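Local coordinates for methyl-accepting chemotaxis protein (Campylobacter jejuni, PDB 6W3R), which probably senses a small-molecule signal with a double Cache-type sensor domain and relays it to the chemotaxis machinery that steers swimming, at residues 177-182 with 236-241; 22-27 with 172-177. All blocks are in the same frame, centred on the assembly; numbering follows the deposited sequence.

Contact 1: residues 177-182 with 236-241; sequences TFLFDQ and YTACIT. With NA (sodium ion), chain G.
F178 has CG wedged between its backbone N and carbonyl carbon (chi1 49°), which swings the ring across the neighbouring strand and over C239. C239 SG lies beside its own backbone N, anti to the carbonyl carbon, which turns the sulfur toward F180. C239 CB packs over one face of F178 as a CH-pi contact, 3.9 Å from the ring centroid and displaced toward the rim. At the ring's edge stands T241 CG2, 3.9 Å from F178 CZ. C239 SG meets the edge of F180 at CE2 (3.8 Å) and is tied by a disulfide to C230 on the adjoining strand. On the other side of the sheet, L179 splits its methyls: CD2 rests on A238 CB at 3.6 Å, and CD1 sits over a face of the Y236 ring. There too T177 CG2 touches I240 CD1 (3.7 Å), while T177 OG1 binds a sodium ion and is hydrogen-bonded to T25 of helix 4-49. Between the two strands, F178 pairs with C239 and F180 with T237 through two backbone bonds each; F180 N to T237 O is the straighter of its pair, at 2.8 Å and 167°. A water joins D181 O to T237 OG1 past the strand end. The strands run antiparallel (161°) as the second and the middle strand of a five-stranded sheet, consistent with the second PDC-like module of a double Cache sensor.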
ATOM      1  N   THR A 177      -9.730 -14.277   2.795  1.00 16.15           N
ATOM      2  CA  THR A 177      -9.689 -12.982   2.119  1.00 15.36           C
ATOM      3  C   THR A 177      -8.347 -12.846   1.383  1.00 14.65           C
ATOM      4  O   THR A 177      -7.331 -13.451   1.732  1.00 16.65           O
ATOM      5  CB  THR A 177      -9.869 -11.800   3.103  1.00 14.49           C
ATOM      6  OG1 THR A 177      -8.831 -11.831   4.109  1.00 13.84           O
ATOM      7  CG2 THR A 177     -11.238 -11.826   3.727  1.00 15.25           C
ATOM      8  N   PHE A 178      -8.362 -12.033   0.348  1.00 15.23           N
ATOM      9  CA  PHE A 178      -7.221 -11.831  -0.543  1.00 15.26           C
ATOM     10  C   PHE A 178      -7.328 -10.506  -1.294  1.00 16.41           C
ATOM     11  O   PHE A 178      -8.409  -9.885  -1.317  1.00 16.63           O
ATOM     12  CB  PHE A 178      -6.966 -13.051  -1.460  1.00 15.56           C
ATOM     13  CG  PHE A 178      -8.181 -13.578  -2.165  1.00 16.97           C
ATOM     14  CD1 PHE A 178      -9.095 -14.400  -1.493  1.00 18.70           C
ATOM     15  CD2 PHE A 178      -8.426 -13.268  -3.493  1.00 19.04           C
ATOM     16  CE1 PHE A 178     -10.192 -14.928  -2.159  1.00 20.54           C
ATOM     17  CE2 PHE A 178      -9.494 -13.837  -4.178  1.00 21.17           C
ATOM     18  CZ  PHE A 178     -10.411 -14.626  -3.496  1.00 20.63           C
ATOM     19  N   LEU A 179      -6.203 -10.018  -1.812  1.00 16.87           N
ATOM     20  CA  LEU A 179      -6.123  -8.754  -2.518  1.00 16.77           C
ATOM     21  C   LEU A 179      -5.454  -9.041  -3.867  1.00 16.28           C
ATOM     22  O   LEU A 179      -4.389  -9.678  -3.924  1.00 18.82           O
ATOM     23  CB  LEU A 179      -5.181  -7.775  -1.807  1.00 23.83           C
ATOM     24  CG  LEU A 179      -5.513  -6.932  -0.633  1.00 31.01           C
ATOM     25  CD1 LEU A 179      -4.385  -5.931  -0.443  1.00 21.36           C
ATOM     26  CD2 LEU A 179      -6.846  -6.256  -0.871  1.00 28.19           C
ATOM     27  N   PHE A 180      -5.950  -8.282  -4.830  1.00 18.29           N
ATOM     28  CA  PHE A 180      -5.362  -8.100  -6.142  1.00 17.91           C
ATOM     29  C   PHE A 180      -4.829  -6.687  -6.249  1.00 16.97           C
ATOM     30  O   PHE A 180      -5.465  -5.749  -5.788  1.00 18.51           O
ATOM     31  CB  PHE A 180      -6.420  -8.296  -7.243  1.00 23.64           C
ATOM     32  CG  PHE A 180      -6.991  -9.697  -7.293  1.00 21.64           C
ATOM     33  CD1 PHE A 180      -6.333 -10.722  -7.970  1.00 22.56           C
ATOM     34  CD2 PHE A 180      -8.133  -9.997  -6.607  1.00 22.79           C
ATOM     35  CE1 PHE A 180      -6.844 -12.005  -7.984  1.00 23.85           C
ATOM     36  CE2 PHE A 180      -8.650 -11.285  -6.614  1.00 21.97           C
ATOM     37  CZ  PHE A 180      -7.993 -12.288  -7.268  1.00 23.57           C
ATOM     38  N   ASP A 181      -3.697  -6.547  -6.942  1.00 18.67           N
ATOM     39  CA  ASP A 181      -3.174  -5.258  -7.319  1.00 19.35           C
ATOM     40  C   ASP A 181      -3.878  -4.680  -8.547  1.00 22.36           C
ATOM     41  O   ASP A 181      -4.899  -5.225  -8.988  1.00 24.59           O
ATOM     42  CB  ASP A 181      -1.657  -5.316  -7.456  1.00 20.70           C
ATOM     43  CG  ASP A 181      -1.183  -6.105  -8.681  1.00 21.48           C
ATOM     44  OD1 ASP A 181      -1.961  -6.263  -9.647  1.00 23.51           O
ATOM     45  OD2 ASP A 181      -0.000  -6.534  -8.691  1.00 25.45           O
ATOM     46  N   GLN A 182      -3.456  -3.478  -8.951  1.00 24.19           N
ATOM     47  CA  GLN A 182      -4.108  -2.725 -10.038  1.00 26.69           C
ATOM     48  C   GLN A 182      -4.139  -3.514 -11.351  1.00 27.65           C
ATOM     49  O   GLN A 182      -4.948  -3.228 -12.243  1.00 33.53           O
ATOM     50  CB  GLN A 182      -3.412  -1.363 -10.261  1.00 38.95           C
ATOM     51  N   TYR A 236      -6.611  -1.516  -5.293  1.00 18.11           N
ATOM     52  CA  TYR A 236      -6.634  -2.948  -5.047  1.00 18.57           C
ATOM     53  C   TYR A 236      -8.081  -3.447  -5.175  1.00 19.19           C
ATOM     54  O   TYR A 236      -9.041  -2.674  -5.095  1.00 20.70           O
ATOM     55  CB  TYR A 236      -6.139  -3.344  -3.663  1.00 21.43           C
ATOM     56  CG  TYR A 236      -4.757  -2.934  -3.315  1.00 23.42           C
ATOM     57  CD1 TYR A 236      -3.688  -3.748  -3.613  1.00 22.20           C
ATOM     58  CD2 TYR A 236      -4.538  -1.836  -2.503  1.00 26.72           C
ATOM     59  CE1 TYR A 236      -2.413  -3.408  -3.230  1.00 22.94           C
ATOM     60  CE2 TYR A 236      -3.291  -1.519  -2.052  1.00 28.97           C
ATOM     61  CZ  TYR A 236      -2.217  -2.254  -2.496  1.00 26.11           C
ATOM     62  OH  TYR A 236      -0.966  -2.029  -1.959  1.00 29.78           O
ATOM     63  N   THR A 237      -8.217  -4.730  -5.446  1.00 20.35           N
ATOM     64  CA  THR A 237      -9.467  -5.436  -5.326  1.00 19.14           C
ATOM     65  C   THR A 237      -9.353  -6.409  -4.152  1.00 19.28           C
ATOM     66  O   THR A 237      -8.490  -7.258  -4.173  1.00 19.87           O
ATOM     67  CB  THR A 237      -9.829  -6.179  -6.632  1.00 20.34           C
ATOM     68  OG1 THR A 237      -9.873  -5.223  -7.704  1.00 24.09           O
ATOM     69  CG2 THR A 237     -11.205  -6.816  -6.502  1.00 23.66           C
ATOM     70  N   ALA A 238     -10.195  -6.262  -3.125  1.00 18.70           N
ATOM     71  CA  ALA A 238     -10.244  -7.172  -1.967  1.00 18.53           C
ATOM     72  C   ALA A 238     -11.400  -8.134  -2.149  1.00 16.93           C
ATOM     73  O   ALA A 238     -12.511  -7.706  -2.505  1.00 19.55           O
ATOM     74  CB  ALA A 238     -10.398  -6.398  -0.667  1.00 18.81           C
ATOM     75  N   CYS A 239     -11.163  -9.416  -1.875  1.00 16.83           N
ATOM     76  CA  CYS A 239     -12.170 -10.471  -2.057  1.00 20.06           C
ATOM     77  C   CYS A 239     -12.215 -11.417  -0.866  1.00 17.10           C
ATOM     78  O   CYS A 239     -11.252 -11.578  -0.130  1.00 18.22           O
ATOM     79  CB  CYS A 239     -11.917 -11.314  -3.329  1.00 23.50           C
ATOM     80  SG  CYS A 239     -11.946 -10.368  -4.871  1.00 21.97           S
ATOM     81  N   ILE A 240     -13.354 -12.066  -0.725  1.00 18.97           N
ATOM     82  CA  ILE A 240     -13.530 -13.189   0.160  1.00 17.80           C
ATOM     83  C   ILE A 240     -14.338 -14.258  -0.601  1.00 17.48           C
ATOM     84  O   ILE A 240     -15.233 -13.922  -1.387  1.00 19.91           O
ATOM     85  CB  ILE A 240     -14.264 -12.760   1.455  1.00 18.06           C
ATOM     86  CG1 ILE A 240     -14.181 -13.873   2.488  1.00 18.21           C
ATOM     87  CG2 ILE A 240     -15.695 -12.336   1.199  1.00 18.96           C
ATOM     88  CD1 ILE A 240     -14.595 -13.366   3.858  1.00 18.85           C
ATOM     89  N   THR A 241     -13.983 -15.528  -0.407  1.00 17.28           N
ATOM     90  CA  THR A 241     -14.781 -16.638  -0.883  1.00 16.58           C
ATOM     91  C   THR A 241     -14.858 -17.740   0.160  1.00 16.09           C
ATOM     92  O   THR A 241     -13.950 -17.907   1.019  1.00 17.71           O
ATOM     93  CB  THR A 241     -14.257 -17.232  -2.209  1.00 18.22           C
ATOM     94  OG1 THR A 241     -13.056 -17.990  -1.994  1.00 20.24           O
ATOM     95  CG2 THR A 241     -14.042 -16.151  -3.272  1.00 20.86           C
TER
HETATM   96 NA    NA G 305      -8.330 -13.183   6.071  1.00 15.25          NA
HETATM   97  O   HOH W   1      -7.487  -4.237  -8.634  1.00 32.85           O

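Contact 2: residues 22-27 with 172-177; sequences LKVTQS and KTPGNT. With NA (sodium ion), chain G.
The T25 and T177 side chains lie alongside each other, pointing opposite ways, which brings the two hydroxyls within bonding distance: T177 OG1 donates to T25 OG1 at 2.8 Å. T173 comes in roughly perpendicular to T25, its OG1 turned to the sodium ion that T177 also binds. The T25 hydroxyl, held beside its own backbone N (chi1 -74°), accepts from T177 and gives its proton to a water 2.8 Å from T25 OG1. That water donates in turn to P174 O at 2.9 Å, which links the helix to the loop a second time. The loop itself wraps the metal. T173 chelates sodium through both O and OG1, each at 2.4 Å, and the carbonyls follow in sequence with P174 O at 2.5 Å from the ion and G175 O at 2.4 Å. T190 OG1 and the T177 hydroxyl complete six oxygen ligands. T25 therefore acts in the second shell, probably helping to hold the T177 hydroxyl with oxygen toward the ion and proton toward T25, while T173 OG1 is also hydrogen-bonded to V170 O. On the more exposed side, V24 CG1 lies 4.2 Å from P174 CD. The contact thus pins the long helix 4-49, whose L21 also touches P174 and whose T28 touches T173, to the turn between helix 163-172 and strand 177-180, while L22 leans onto A238 and I240 of strand 236-243.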
ATOM      1  N   LEU A  22     -14.888  -9.425   4.907  1.00 15.84           N
ATOM      2  CA  LEU A  22     -14.392  -8.577   3.833  1.00 15.81           C
ATOM      3  C   LEU A  22     -14.094  -7.154   4.286  1.00 15.75           C
ATOM      4  O   LEU A  22     -13.044  -6.592   3.946  1.00 17.70           O
ATOM      5  CB  LEU A  22     -15.361  -8.504   2.648  1.00 16.29           C
ATOM      6  CG  LEU A  22     -14.826  -7.785   1.409  1.00 19.42           C
ATOM      7  CD1 LEU A  22     -13.489  -8.315   0.903  1.00 23.27           C
ATOM      8  CD2 LEU A  22     -15.903  -7.849   0.312  1.00 20.80           C
ATOM      9  N   LYS A  23     -14.967  -6.585   5.110  1.00 16.02           N
ATOM     10  CA  LYS A  23     -14.757  -5.262   5.627  1.00 18.86           C
ATOM     11  C   LYS A  23     -13.532  -5.135   6.543  1.00 17.25           C
ATOM     12  O   LYS A  23     -12.799  -4.134   6.474  1.00 16.28           O
ATOM     13  CB  LYS A  23     -15.993  -4.764   6.341  1.00 26.63           C
ATOM     14  CG  LYS A  23     -15.968  -3.261   6.534  1.00 32.83           C
ATOM     15  CD  LYS A  23     -17.180  -2.815   7.334  1.00 53.72           C
ATOM     16  CE  LYS A  23     -17.267  -1.291   7.410  1.00 67.75           C
ATOM     17  NZ  LYS A  23     -16.263  -0.660   8.323  1.00 46.04           N
ATOM     18  N   VAL A  24     -13.214  -6.214   7.260  1.00 15.70           N
ATOM     19  CA  VAL A  24     -11.987  -6.205   8.084  1.00 13.19           C
ATOM     20  C   VAL A  24     -10.758  -6.108   7.175  1.00 15.06           C
ATOM     21  O   VAL A  24      -9.787  -5.388   7.488  1.00 14.86           O
ATOM     22  CB  VAL A  24     -11.910  -7.400   9.035  1.00 14.64           C
ATOM     23  CG1 VAL A  24     -10.517  -7.555   9.642  1.00 15.43           C
ATOM     24  CG2 VAL A  24     -13.009  -7.308  10.104  1.00 14.78           C
ATOM     25  N   THR A  25     -10.765  -6.846   6.063  1.00 14.07           N
ATOM     26  CA  THR A  25      -9.619  -6.770   5.134  1.00 12.35           C
ATOM     27  C   THR A  25      -9.529  -5.372   4.465  1.00 15.04           C
ATOM     28  O   THR A  25      -8.490  -4.772   4.356  1.00 15.38           O
ATOM     29  CB  THR A  25      -9.653  -7.929   4.130  1.00 15.69           C
ATOM     30  OG1 THR A  25      -9.267  -9.128   4.794  1.00 15.11           O
ATOM     31  CG2 THR A  25      -8.746  -7.684   2.939  1.00 16.30           C
ATOM     32  N   GLN A  26     -10.674  -4.807   4.116  1.00 15.01           N
ATOM     33  CA  GLN A  26     -10.715  -3.458   3.593  1.00 15.56           C
ATOM     34  C   GLN A  26     -10.115  -2.455   4.594  1.00 14.80           C
ATOM     35  O   GLN A  26      -9.226  -1.653   4.251  1.00 15.87           O
ATOM     36  CB  GLN A  26     -12.148  -3.082   3.243  1.00 18.70           C
ATOM     37  CG  GLN A  26     -12.298  -1.605   2.855  1.00 19.12           C
ATOM     38  CD  GLN A  26     -13.696  -1.187   2.469  1.00 25.11           C
ATOM     39  OE1 GLN A  26     -14.527  -2.001   2.119  1.00 30.43           O
ATOM     40  NE2 GLN A  26     -13.958   0.116   2.526  1.00 32.04           N
ATOM     41  N   SER A  27     -10.535  -2.554   5.845  1.00 15.85           N
ATOM     42  CA  SER A  27     -10.023  -1.699   6.906  1.00 15.88           C
ATOM     43  C   SER A  27      -8.516  -1.828   7.086  1.00 13.42           C
ATOM     44  O   SER A  27      -7.836  -0.872   7.408  1.00 13.88           O
ATOM     45  CB  SER A  27     -10.748  -2.021   8.236  1.00 18.28           C
ATOM     46  OG  SER A  27     -12.140  -1.638   8.197  1.00 19.32           O
ATOM     47  N   LYS A 172      -2.996 -12.060   8.017  1.00 17.00           N
ATOM     48  CA  LYS A 172      -3.375 -12.360   9.417  1.00 16.46           C
ATOM     49  C   LYS A 172      -4.873 -12.232   9.681  1.00 21.13           C
ATOM     50  O   LYS A 172      -5.341 -12.719  10.691  1.00 22.46           O
ATOM     51  CB  LYS A 172      -2.605 -11.482  10.405  1.00 20.04           C
ATOM     52  CG  LYS A 172      -1.187 -11.938  10.673  1.00 21.64           C
ATOM     53  CD  LYS A 172      -0.414 -10.904  11.440  1.00 29.43           C
ATOM     54  CE  LYS A 172      -0.685 -10.940  12.926  1.00 40.58           C
ATOM     55  NZ  LYS A 172       0.463 -11.579  13.636  1.00 57.76           N
ATOM     56  N   THR A 173      -5.608 -11.546   8.806  1.00 16.90           N
ATOM     57  CA  THR A 173      -7.019 -11.292   9.041  1.00 15.34           C
ATOM     58  C   THR A 173      -7.802 -12.606   9.014  1.00 15.62           C
ATOM     59  O   THR A 173      -7.430 -13.563   8.292  1.00 16.16           O
ATOM     60  CB  THR A 173      -7.577 -10.371   7.961  1.00 16.44           C
ATOM     61  OG1 THR A 173      -7.482 -10.991   6.663  1.00 15.11           O
ATOM     62  CG2 THR A 173      -6.916  -8.998   8.010  1.00 16.96           C
ATOM     63  N   PRO A 174      -8.943 -12.634   9.693  1.00 16.68           N
ATOM     64  CA  PRO A 174      -9.804 -13.784   9.595  1.00 15.53           C
ATOM     65  C   PRO A 174     -10.427 -13.903   8.213  1.00 14.95           C
ATOM     66  O   PRO A 174     -10.433 -12.935   7.436  1.00 15.75           O
ATOM     67  CB  PRO A 174     -10.901 -13.467  10.614  1.00 18.91           C
ATOM     68  CG  PRO A 174     -10.947 -11.951  10.644  1.00 24.59           C
ATOM     69  CD  PRO A 174      -9.522 -11.580  10.557  1.00 17.17           C
ATOM     70  N   GLY A 175     -10.931 -15.099   7.911  1.00 16.00           N
ATOM     71  CA  GLY A 175     -11.587 -15.325   6.631  1.00 16.94           C
ATOM     72  C   GLY A 175     -10.643 -15.610   5.476  1.00 16.25           C
ATOM     73  O   GLY A 175      -9.458 -15.230   5.462  1.00 16.39           O
ATOM     74  N   ASN A 176     -11.216 -16.198   4.436  1.00 15.80           N
ATOM     75  CA  ASN A 176     -10.475 -16.508   3.239  1.00 15.10           C
ATOM     76  C   ASN A 176     -10.463 -15.283   2.342  1.00 15.58           C
ATOM     77  O   ASN A 176     -11.141 -15.229   1.299  1.00 18.67           O
ATOM     78  CB  ASN A 176     -11.076 -17.708   2.516  1.00 17.92           C
ATOM     79  CG  ASN A 176     -10.328 -18.052   1.258  1.00 18.47           C
ATOM     80  OD1 ASN A 176      -9.087 -18.080   1.250  1.00 22.19           O
ATOM     81  ND2 ASN A 176     -11.057 -18.370   0.206  1.00 20.91           N
ATOM     82  N   THR A 177      -9.730 -14.277   2.795  1.00 16.15           N
ATOM     83  CA  THR A 177      -9.689 -12.982   2.119  1.00 15.36           C
ATOM     84  C   THR A 177      -8.347 -12.846   1.383  1.00 14.65           C
ATOM     85  O   THR A 177      -7.331 -13.451   1.732  1.00 16.65           O
ATOM     86  CB  THR A 177      -9.869 -11.800   3.103  1.00 14.49           C
ATOM     87  OG1 THR A 177      -8.831 -11.831   4.109  1.00 13.84           O
ATOM     88  CG2 THR A 177     -11.238 -11.826   3.727  1.00 15.25           C
TER
HETATM   89 NA    NA G 305      -8.330 -13.183   6.071  1.00 15.25          NA
HETATM   90  O   HOH W   2     -10.658 -10.123   6.982  1.00 16.01           O

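From the N terminus, the long helix 4-49 supplies the first half of contact 2 at 22-27. The chain then builds the whole six-stranded sheet and its helices before helix 163-172 delivers 172-177 back to that helix, closing a loop of 144 residues. Contact 1 opens at T177, shared by both, and closes at 236-241 after 53 residues that contribute helix 202-211 and the other strands of the second sheet. The two loops follow in series and neither nest nor cross. N176 ND2 reaches T241 O in a probable hydrogen bond, and L22 CD1 packs near A238 O. Helix, sodium loop and sheet centre are thereby joined.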